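Local coordinates for protein phosphoribosylaminoimidazole carboxylase, ATPase subunit (Thermus thermophilus, PDB 3AW8) that probably catalyses the ATP-dependent carboxylation of 5-aminoimidazole ribonucleotide with bicarbonate to N5-carboxyaminoimidazole ribonucleotide in de novo purine synthesis, at residues Ile339-Asp344 with Ala354-Leu359. Residues are numbered along the deposited sequence; the frame is centred on the assembly and turned at random.
Sequences ITLRRD and ARLSRL
Leu356 lays its CD1 methyl across two side chains of the strand, Ile339 and Leu341, and this methyl makes the closest contacts of residues 354-359 with residues 339-344. It lies 3.9 Å from Ile339 CG2 and 4.2 Å from Leu341 CD2, the aliphatic chains meeting at a slant. The first torsion of Ile339 (-60°) sets its CG2 branch anti to the backbone N, and it is this branch that comes closest to Leu356. Leu341 extends its CG anti to the backbone N (chi1 180°) and offers CD2 to the same partner. The two strand residues are two apart and so share a face of the sheet; Thr340 between them points away from the helix.

The example illustrates how a helix that follows a strand folds back onto the sheet that strand belongs to. Residues 339-344 lie in the C-terminal domain, away from the AMP site, and the contact joins strand to helix within the fold. Strand 335-343 runs between strands 299-306 and 321-325 of a large antiparallel sheet, and the packing continues beyond the pair: Ile339 also rests on Val303 and Leu305, and Leu356 on Val318. In residues 354-359, Ser357 OG bonds back to Ala354 O at 2.8 Å, approaching from above the carbonyl plane. Toward the other end of the strand segment, Arg342 makes a salt bridge to Glu275 of the second subunit. With no hydrogen bond or ion pair between them, the two segments are held by dispersion and the hydrophobic effect over three buried aliphatic side chains.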
loop_
_atom_site.group_PDB
_atom_site.type_symbol
_atom_site.label_atom_id
_atom_site.label_comp_id
_atom_site.label_asym_id
_atom_site.label_seq_id
_atom_site.Cartn_x
_atom_site.Cartn_y
_atom_site.Cartn_z
ATOM N N ILE A 339 6.189 -12.349 -3.336
ATOM C CA ILE A 339 7.258 -11.478 -2.875
ATOM C C ILE A 339 7.748 -10.632 -4.031
ATOM O O ILE A 339 8.143 -11.162 -5.062
ATOM C CB ILE A 339 8.473 -12.286 -2.367
ATOM C CG1 ILE A 339 8.067 -13.186 -1.202
ATOM C CG2 ILE A 339 9.589 -11.332 -1.957
ATOM C CD1 ILE A 339 9.157 -14.143 -0.795
ATOM N N THR A 340 7.725 -9.318 -3.872
ATOM C CA THR A 340 8.229 -8.464 -4.927
ATOM C C THR A 340 9.545 -7.848 -4.504
ATOM O O THR A 340 9.632 -7.178 -3.478
ATOM C CB THR A 340 7.253 -7.353 -5.298
ATOM O OG1 THR A 340 6.135 -7.924 -5.991
ATOM C CG2 THR A 340 7.943 -6.326 -6.202
ATOM N N LEU A 341 10.571 -8.111 -5.307
ATOM C CA LEU A 341 11.912 -7.600 -5.077
ATOM C C LEU A 341 12.109 -6.449 -6.039
ATOM O O LEU A 341 12.076 -6.630 -7.255
ATOM C CB LEU A 341 12.938 -8.699 -5.355
ATOM C CG LEU A 341 14.429 -8.390 -5.186
ATOM C CD1 LEU A 341 14.731 -7.944 -3.763
ATOM C CD2 LEU A 341 15.225 -9.639 -5.530
ATOM N N ARG A 342 12.292 -5.256 -5.494
ATOM C CA ARG A 342 12.487 -4.082 -6.327
ATOM C C ARG A 342 13.843 -3.442 -6.048
ATOM O O ARG A 342 14.043 -2.820 -5.006
ATOM C CB ARG A 342 11.377 -3.065 -6.063
ATOM C CG ARG A 342 11.269 -1.981 -7.111
ATOM C CD ARG A 342 10.608 -0.758 -6.529
ATOM N NE ARG A 342 11.455 -0.158 -5.508
ATOM C CZ ARG A 342 12.638 0.401 -5.754
ATOM N NH1 ARG A 342 13.112 0.438 -6.994
ATOM N NH2 ARG A 342 13.354 0.921 -4.765
ATOM N N ARG A 343 14.772 -3.614 -6.978
ATOM C CA ARG A 343 16.104 -3.034 -6.853
ATOM C C ARG A 343 16.250 -2.011 -7.977
ATOM O O ARG A 343 15.360 -1.890 -8.823
ATOM C CB ARG A 343 17.183 -4.116 -6.980
ATOM C CG ARG A 343 17.082 -5.255 -5.967
ATOM C CD ARG A 343 16.843 -4.740 -4.559
ATOM N NE ARG A 343 17.722 -3.619 -4.243
ATOM C CZ ARG A 343 17.547 -2.785 -3.219
ATOM N NH1 ARG A 343 16.520 -2.935 -2.392
ATOM N NH2 ARG A 343 18.399 -1.787 -3.029
ATOM N N ASP A 344 17.354 -1.272 -7.999
ATOM C CA ASP A 344 17.537 -0.275 -9.052
ATOM C C ASP A 344 18.645 -0.614 -10.043
ATOM O O ASP A 344 19.073 0.239 -10.819
ATOM C CB ASP A 344 17.793 1.104 -8.443
ATOM C CG ASP A 344 16.644 1.573 -7.569
ATOM O OD1 ASP A 344 16.498 1.032 -6.449
ATOM O OD2 ASP A 344 15.886 2.469 -8.001
ATOM N N ALA A 354 18.684 -14.331 -5.857
ATOM C CA ALA A 354 19.479 -15.491 -5.466
ATOM C C ALA A 354 19.168 -15.851 -4.013
ATOM O O ALA A 354 19.022 -17.024 -3.662
ATOM C CB ALA A 354 20.956 -15.176 -5.622
ATOM N N ARG A 355 19.065 -14.821 -3.178
ATOM C CA ARG A 355 18.765 -14.985 -1.759
ATOM C C ARG A 355 17.382 -15.578 -1.528
ATOM O O ARG A 355 17.202 -16.453 -0.679
ATOM C CB ARG A 355 18.843 -13.634 -1.058
ATOM C CG ARG A 355 20.242 -13.126 -0.865
ATOM C CD ARG A 355 20.836 -13.705 0.397
ATOM N NE ARG A 355 20.269 -13.119 1.616
ATOM C CZ ARG A 355 20.233 -11.811 1.883
ATOM N NH1 ARG A 355 20.721 -10.937 1.010
ATOM N NH2 ARG A 355 19.742 -11.377 3.040
ATOM N N LEU A 356 16.404 -15.087 -2.284
ATOM C CA LEU A 356 15.036 -15.563 -2.154
ATOM C C LEU A 356 14.809 -16.960 -2.746
ATOM O O LEU A 356 14.021 -17.738 -2.206
ATOM C CB LEU A 356 14.072 -14.552 -2.794
ATOM C CG LEU A 356 14.011 -13.171 -2.127
ATOM C CD1 LEU A 356 13.201 -12.221 -2.978
ATOM C CD2 LEU A 356 13.426 -13.290 -0.735
ATOM N N SER A 357 15.498 -17.292 -3.834
ATOM C CA SER A 357 15.312 -18.609 -4.441
ATOM C C SER A 357 15.620 -19.738 -3.462
ATOM O O SER A 357 15.136 -20.859 -3.624
ATOM C CB SER A 357 16.184 -18.762 -5.684
ATOM O OG SER A 357 17.553 -18.681 -5.346
ATOM N N ARG A 358 16.418 -19.442 -2.443
ATOM C CA ARG A 358 16.781 -20.444 -1.446
ATOM C C ARG A 358 15.671 -20.589 -0.417
ATOM O O ARG A 358 15.720 -21.468 0.450
ATOM C CB ARG A 358 18.078 -20.044 -0.737
ATOM C CG ARG A 358 19.245 -19.788 -1.674
ATOM C CD ARG A 358 20.440 -19.219 -0.926
ATOM N NE ARG A 358 21.486 -18.762 -1.838
ATOM C CZ ARG A 358 22.426 -17.879 -1.510
ATOM N NH1 ARG A 358 22.458 -17.357 -0.288
ATOM N NH2 ARG A 358 23.321 -17.498 -2.413
ATOM N N LEU A 359 14.667 -19.723 -0.521
ATOM C CA LEU A 359 13.545 -19.735 0.407
ATOM C C LEU A 359 12.267 -20.301 -0.205
ATOM O O LEU A 359 11.351 -20.699 0.515
ATOM C CB LEU A 359 13.296 -18.318 0.917
ATOM C CG LEU A 359 14.447 -17.689 1.707
ATOM C CD1 LEU A 359 14.156 -16.219 1.985
ATOM C CD2 LEU A 359 14.643 -18.458 3.010
#